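Local structure of mosquitocidal toxin (Lysinibacillus sphaericus, 2VSE) at residues G303-K308 against E515-V520; P460-Y465 against D496-I501. The protein is a mosquito-killing holotoxin that joins an ADP-ribosyltransferase domain to ricin-B-like lectin domains, which probably bind sugars on the target cell. One frame throughout, in Å; residues are numbered along the deposited sequence.

Interaction 1 of 2, residues G303-K308 against E515-V520; sequences GFENQK and ENRKIV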
loop_
_atom_site.group_PDB
_atom_site.type_symbol
_atom_site.label_atom_id
_atom_site.label_comp_id
_atom_site.label_asym_id
_atom_site.label_seq_id
_atom_site.Cartn_x
_atom_site.Cartn_y
_atom_site.Cartn_z
ATOM N N GLY A 303 20.462 0.086 20.662
ATOM C CA GLY A 303 19.184 -0.328 21.217
ATOM C C GLY A 303 19.252 -1.268 22.408
ATOM O O GLY A 303 18.433 -2.172 22.536
ATOM N N PHE A 304 20.238 -1.063 23.273
ATOM C CA PHE A 304 20.345 -1.789 24.529
ATOM C C PHE A 304 19.305 -1.278 25.529
ATOM O O PHE A 304 18.931 -0.103 25.487
ATOM C CB PHE A 304 21.738 -1.591 25.119
ATOM C CG PHE A 304 22.817 -2.372 24.424
ATOM C CD1 PHE A 304 22.914 -3.750 24.589
ATOM C CD2 PHE A 304 23.765 -1.726 23.641
ATOM C CE1 PHE A 304 23.923 -4.474 23.961
ATOM C CE2 PHE A 304 24.777 -2.439 23.020
ATOM C CZ PHE A 304 24.854 -3.815 23.174
ATOM N N GLU A 305 18.855 -2.146 26.434
ATOM C CA GLU A 305 17.926 -1.723 27.485
ATOM C C GLU A 305 18.466 -0.554 28.306
ATOM O O GLU A 305 17.716 0.384 28.610
ATOM C CB GLU A 305 17.499 -2.888 28.379
ATOM C CG GLU A 305 16.665 -3.956 27.665
ATOM C CD GLU A 305 15.521 -3.370 26.843
ATOM O OE1 GLU A 305 14.495 -2.978 27.434
ATOM O OE2 GLU A 305 15.647 -3.309 25.597
ATOM N N ASN A 306 19.764 -0.568 28.617
ATOM C CA ASN A 306 20.382 0.543 29.369
ATOM C C ASN A 306 20.463 1.850 28.578
ATOM O O ASN A 306 20.958 2.862 29.079
ATOM C CB ASN A 306 21.765 0.170 29.916
ATOM C CG ASN A 306 22.847 0.128 28.836
ATOM O OD1 ASN A 306 22.561 0.046 27.645
ATOM N ND2 ASN A 306 24.098 0.176 29.256
ATOM N N GLN A 307 19.994 1.815 27.333
ATOM C CA GLN A 307 19.938 3.006 26.485
ATOM C C GLN A 307 18.503 3.495 26.313
ATOM O O GLN A 307 18.211 4.281 25.411
ATOM C CB GLN A 307 20.548 2.728 25.112
ATOM C CG GLN A 307 22.037 2.542 25.130
ATOM C CD GLN A 307 22.604 2.255 23.759
ATOM O OE1 GLN A 307 22.071 1.433 23.010
ATOM N NE2 GLN A 307 23.708 2.925 23.423
ATOM N N LYS A 308 17.614 3.018 27.182
ATOM C CA LYS A 308 16.205 3.407 27.144
ATOM C C LYS A 308 15.763 3.884 28.536
ATOM O O LYS A 308 16.224 3.369 29.560
ATOM C CB LYS A 308 15.325 2.248 26.665
ATOM C CG LYS A 308 15.722 1.640 25.319
ATOM C CD LYS A 308 14.892 0.409 25.014
ATOM C CE LYS A 308 15.480 -0.400 23.872
ATOM N NZ LYS A 308 14.653 -1.612 23.605
ATOM N N GLU A 515 19.265 -10.900 21.130
ATOM C CA GLU A 515 20.102 -11.238 22.253
ATOM C C GLU A 515 21.480 -10.587 22.208
ATOM O O GLU A 515 22.046 -10.280 23.256
ATOM C CB GLU A 515 20.198 -12.743 22.437
ATOM C CG GLU A 515 20.602 -13.095 23.814
ATOM C CD GLU A 515 20.028 -14.404 24.261
ATOM O OE1 GLU A 515 20.787 -15.407 24.246
ATOM O OE2 GLU A 515 18.828 -14.412 24.641
ATOM N N ASN A 516 22.010 -10.374 21.003
ATOM C CA ASN A 516 23.306 -9.723 20.822
ATOM C C ASN A 516 23.101 -8.465 19.967
ATOM O O ASN A 516 23.218 -8.500 18.721
ATOM C CB ASN A 516 24.288 -10.682 20.155
ATOM C CG ASN A 516 24.393 -12.012 20.889
ATOM O OD1 ASN A 516 25.098 -12.128 21.898
ATOM N ND2 ASN A 516 23.706 -13.027 20.378
ATOM N N ARG A 517 22.790 -7.360 20.637
ATOM C CA ARG A 517 22.291 -6.161 19.953
ATOM C C ARG A 517 23.323 -5.324 19.185
ATOM O O ARG A 517 22.965 -4.439 18.404
ATOM C CB ARG A 517 21.459 -5.308 20.905
ATOM C CG ARG A 517 20.271 -6.087 21.402
ATOM C CD ARG A 517 19.288 -5.244 22.094
ATOM N NE ARG A 517 18.250 -6.088 22.663
ATOM C CZ ARG A 517 17.356 -5.668 23.546
ATOM N NH1 ARG A 517 17.363 -4.412 23.942
ATOM N NH2 ARG A 517 16.457 -6.505 24.023
ATOM N N LYS A 518 24.596 -5.624 19.397
ATOM C CA LYS A 518 25.649 -5.092 18.561
ATOM C C LYS A 518 25.622 -5.742 17.175
ATOM O O LYS A 518 26.151 -5.170 16.212
ATOM C CB LYS A 518 26.999 -5.298 19.229
ATOM C CG LYS A 518 27.297 -4.319 20.342
ATOM C CD LYS A 518 28.754 -4.415 20.742
ATOM C CE LYS A 518 29.113 -3.408 21.825
ATOM N NZ LYS A 518 30.548 -3.003 21.735
ATOM N N ILE A 519 24.974 -6.908 17.077
ATOM C CA ILE A 519 24.982 -7.739 15.864
ATOM C C ILE A 519 23.757 -7.524 14.946
ATOM O O ILE A 519 22.605 -7.608 15.376
ATOM C CB ILE A 519 25.112 -9.238 16.249
ATOM C CG1 ILE A 519 26.433 -9.511 17.005
ATOM C CG2 ILE A 519 24.851 -10.156 15.054
ATOM C CD1 ILE A 519 27.709 -9.134 16.277
ATOM N N VAL A 520 24.015 -7.253 13.672
ATOM C CA VAL A 520 22.947 -7.033 12.715
ATOM C C VAL A 520 23.206 -7.851 11.459
ATOM O O VAL A 520 24.345 -8.258 11.202
ATOM C CB VAL A 520 22.770 -5.510 12.359
ATOM C CG1 VAL A 520 22.483 -4.680 13.609
ATOM C CG2 VAL A 520 23.990 -4.961 11.633
#

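Interaction 2 of 2, residues P460-Y465 against D496-I501; sequences PILKAY and DQYWLI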
loop_
_atom_site.group_PDB
_atom_site.type_symbol
_atom_site.label_atom_id
_atom_site.label_comp_id
_atom_site.label_asym_id
_atom_site.label_seq_id
_atom_site.Cartn_x
_atom_site.Cartn_y
_atom_site.Cartn_z
ATOM N N PRO A 460 5.015 -10.610 21.042
ATOM C CA PRO A 460 4.588 -9.470 21.871
ATOM C C PRO A 460 5.350 -9.325 23.184
ATOM O O PRO A 460 5.376 -8.227 23.748
ATOM C CB PRO A 460 3.115 -9.773 22.183
ATOM C CG PRO A 460 2.714 -10.829 21.255
ATOM C CD PRO A 460 3.935 -11.599 20.886
ATOM N N ILE A 461 5.929 -10.420 23.681
ATOM C CA ILE A 461 6.684 -10.388 24.934
ATOM C C ILE A 461 8.081 -9.845 24.652
ATOM O O ILE A 461 8.573 -8.962 25.347
ATOM C CB ILE A 461 6.802 -11.799 25.600
ATOM C CG1 ILE A 461 5.433 -12.499 25.729
ATOM C CG2 ILE A 461 7.524 -11.703 26.953
ATOM C CD1 ILE A 461 4.495 -11.925 26.806
ATOM N N LEU A 462 8.703 -10.381 23.613
ATOM C CA LEU A 462 10.058 -10.032 23.244
ATOM C C LEU A 462 10.154 -8.715 22.471
ATOM O O LEU A 462 11.221 -8.122 22.395
ATOM C CB LEU A 462 10.641 -11.165 22.406
ATOM C CG LEU A 462 11.697 -12.074 23.030
ATOM C CD1 LEU A 462 11.384 -12.499 24.465
ATOM C CD2 LEU A 462 11.909 -13.276 22.119
ATOM N N LYS A 463 9.034 -8.275 21.893
ATOM C CA LYS A 463 8.982 -7.121 20.993
ATOM C C LYS A 463 9.948 -7.321 19.841
ATOM O O LYS A 463 10.568 -6.356 19.386
ATOM C CB LYS A 463 9.344 -5.802 21.696
ATOM C CG LYS A 463 8.871 -5.636 23.115
ATOM C CD LYS A 463 7.477 -5.092 23.203
ATOM C CE LYS A 463 7.123 -4.903 24.660
ATOM N NZ LYS A 463 5.699 -4.554 24.809
ATOM N N ALA A 464 10.089 -8.566 19.379
ATOM C CA ALA A 464 11.001 -8.899 18.287
ATOM C C ALA A 464 10.390 -9.940 17.358
ATOM O O ALA A 464 9.343 -10.513 17.663
ATOM C CB ALA A 464 12.308 -9.383 18.828
ATOM N N TYR A 465 11.044 -10.195 16.226
ATOM C CA TYR A 465 10.460 -11.037 15.186
ATOM C C TYR A 465 11.203 -12.338 14.996
ATOM O O TYR A 465 12.442 -12.360 14.978
ATOM C CB TYR A 465 10.461 -10.311 13.846
ATOM C CG TYR A 465 9.489 -9.154 13.754
ATOM C CD1 TYR A 465 8.250 -9.310 13.124
ATOM C CD2 TYR A 465 9.815 -7.898 14.273
ATOM C CE1 TYR A 465 7.362 -8.249 13.014
ATOM C CE2 TYR A 465 8.933 -6.834 14.169
ATOM C CZ TYR A 465 7.710 -7.012 13.543
ATOM O OH TYR A 465 6.838 -5.951 13.434
ATOM N N ASP A 496 17.956 -15.752 20.789
ATOM C CA ASP A 496 18.879 -15.225 19.759
ATOM C C ASP A 496 18.492 -15.605 18.337
ATOM O O ASP A 496 19.281 -15.417 17.408
ATOM C CB ASP A 496 20.346 -15.595 20.047
ATOM C CG ASP A 496 20.590 -17.093 20.081
ATOM O OD1 ASP A 496 21.738 -17.465 20.402
ATOM O OD2 ASP A 496 19.658 -17.890 19.806
ATOM N N GLN A 497 17.282 -16.148 18.187
ATOM C CA GLN A 497 16.690 -16.417 16.879
ATOM C C GLN A 497 15.575 -15.420 16.606
ATOM O O GLN A 497 14.798 -15.586 15.668
ATOM C CB GLN A 497 16.164 -17.844 16.823
ATOM C CG GLN A 497 17.201 -18.877 17.194
ATOM C CD GLN A 497 16.654 -20.280 17.115
ATOM O OE1 GLN A 497 16.216 -20.834 18.115
ATOM N NE2 GLN A 497 16.680 -20.865 15.927
ATOM N N TYR A 498 15.500 -14.391 17.452
ATOM C CA TYR A 498 14.568 -13.289 17.272
ATOM C C TYR A 498 15.294 -12.016 16.860
ATOM O O TYR A 498 16.441 -11.800 17.227
ATOM C CB TYR A 498 13.751 -13.051 18.536
ATOM C CG TYR A 498 12.674 -14.075 18.743
ATOM C CD1 TYR A 498 11.364 -13.834 18.323
ATOM C CD2 TYR A 498 12.960 -15.290 19.363
ATOM C CE1 TYR A 498 10.370 -14.781 18.504
ATOM C CE2 TYR A 498 11.977 -16.240 19.552
ATOM C CZ TYR A 498 10.685 -15.982 19.113
ATOM O OH TYR A 498 9.714 -16.945 19.310
ATOM N N TRP A 499 14.606 -11.170 16.104
ATOM C CA TRP A 499 15.234 -10.020 15.469
ATOM C C TRP A 499 14.415 -8.756 15.667
ATOM O O TRP A 499 13.184 -8.749 15.506
ATOM C CB TRP A 499 15.459 -10.269 13.970
ATOM C CG TRP A 499 16.334 -11.464 13.711
ATOM C CD1 TRP A 499 15.934 -12.755 13.604
ATOM C CD2 TRP A 499 17.758 -11.473 13.564
ATOM N NE1 TRP A 499 17.006 -13.569 13.404
ATOM C CE2 TRP A 499 18.142 -12.812 13.363
ATOM C CE3 TRP A 499 18.746 -10.475 13.575
ATOM C CZ2 TRP A 499 19.474 -13.193 13.178
ATOM C CZ3 TRP A 499 20.071 -10.852 13.400
ATOM C CH2 TRP A 499 20.423 -12.205 13.197
ATOM N N LEU A 500 15.127 -7.697 16.030
ATOM C CA LEU A 500 14.564 -6.387 16.218
ATOM C C LEU A 500 14.659 -5.716 14.872
ATOM O O LEU A 500 15.759 -5.583 14.315
ATOM C CB LEU A 500 15.375 -5.611 17.262
ATOM C CG LEU A 500 15.307 -6.104 18.721
ATOM C CD1 LEU A 500 16.478 -5.574 19.531
ATOM C CD2 LEU A 500 13.965 -5.748 19.365
ATOM N N ILE A 501 13.500 -5.322 14.339
ATOM C CA ILE A 501 13.418 -4.746 13.013
ATOM C C ILE A 501 13.147 -3.243 13.137
ATOM O O ILE A 501 12.068 -2.822 13.524
ATOM C CB ILE A 501 12.360 -5.461 12.147
ATOM C CG1 ILE A 501 12.718 -6.947 11.978
ATOM C CG2 ILE A 501 12.272 -4.814 10.792
ATOM C CD1 ILE A 501 11.678 -7.798 11.219
HETATM O O HOH W 1 11.475 -4.963 16.446
#

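Interaction 1 of 2, residues G303-K308 against E515-V520
R517 reaches across from the turn in 515-520 to E305 and to the backbone of G303, and with F304 it accounts for most of the surface buried here. Its chain runs extended from CG to NE, carrying the guanidinium over to the other loop, where the single nitrogen NH1 makes two bonds. The straighter, at 170°, goes from NH1 to OE2 of E305 over 2.6 Å: the carboxylate oxygen lies in the guanidinium plane and uses its anti lone pair, while the two flat groups stand nearly perpendicular, 84° apart. The other links NH1 to the carbonyl O of G303 at 2.9 Å, in that carbonyl's plane. E305 is bent at chi2 (-48°), which folds its carboxylate back toward K308; NZ of K308 meets OE2 of E305 at 2.8 Å on the syn side, tilted from the carboxylate plane. One oxygen thus serves two cations in a salt-bridge network, probably offsetting the approach of the two positive groups, and K308 NZ is hydrogen-bonded chiefly to Y413 OH. F304 supplies the apolar half. CB of R517 sits over one ring face, 4.0 Å from CE1 of F304 and displaced toward the rim, whereas K518 comes to the edge, its CG 3.8 Å from CZ of F304. The backbone N of F304 donates to OE1 of Q307 (3.1 Å), tying the loop to itself. R517 and K518 are the central residues of a type I turn, and Y514 also holds R517, through its carbonyl to NE and by a cation-pi contact. The contact joins two consecutive ricin-B-like beta-trefoils: the 303-308 loop connects strands 294-300 and 309-314 of one, and the facing turn leads from strand 509-513 into strand 519-523 of the next.

Interaction 2 of 2, residues P460-Y465 against D496-I501
L462 lays its CD2 methyl over the ring of Y498, a CH-pi contact within a ricin-B-type beta-trefoil, where strands 464-469 and 498-503 run antiparallel. The methyl is 3.6 Å from the centroid of the Y498 ring, 17° off its normal; chi1 of L462 is -107°, off a staggered value, and CD2 is the branch that lies over the ring. The Y498 hydroxyl is hydrogen-bonded to D493 OD1. Y465 and W499 form a hydrogen-bonded antiparallel pair, each N to the other's O at 2.7 Å, and their side chains share one face of the sheet. They then part: the indole of W499 turns from Y465, its NE1 donating to L477 O, while the Y465 ring takes I501 over one face. With CG1 beside its backbone N (chi1 -61°) and chi2 extended, I501 holds CD1 3.6 Å from CD2 of Y465, and the two side chains cross at about a right angle. Y465 OH is hydrogen-bonded to V416 O. K463 and A464 form a G1 bulge opposite N459, on the strand's other side. CB of A464 packs against Y498 CB, and CD2 of L500 lies 3.5 Å from the carbonyl O of K463.

Both segments of interaction 2 fall between those of interaction 1 in sequence, with centres about 12 Å apart. Interaction 2 pairs two strands within one trefoil; interaction 1 joins that trefoil to the preceding one. They meet directly where CD1 of L500 packs 3.6 Å from NE of R517, so the strand 498-503 lies beside the arginine that crosses to E305. A second touch is made by CB of E515 and CB of D496, 3.7 Å apart, and ND2 of N516 lies 4.2 Å from the same CB of D496. Y413 connects them too: its hydroxyl is hydrogen-bonded to K308, and the side chain of K463 touches it.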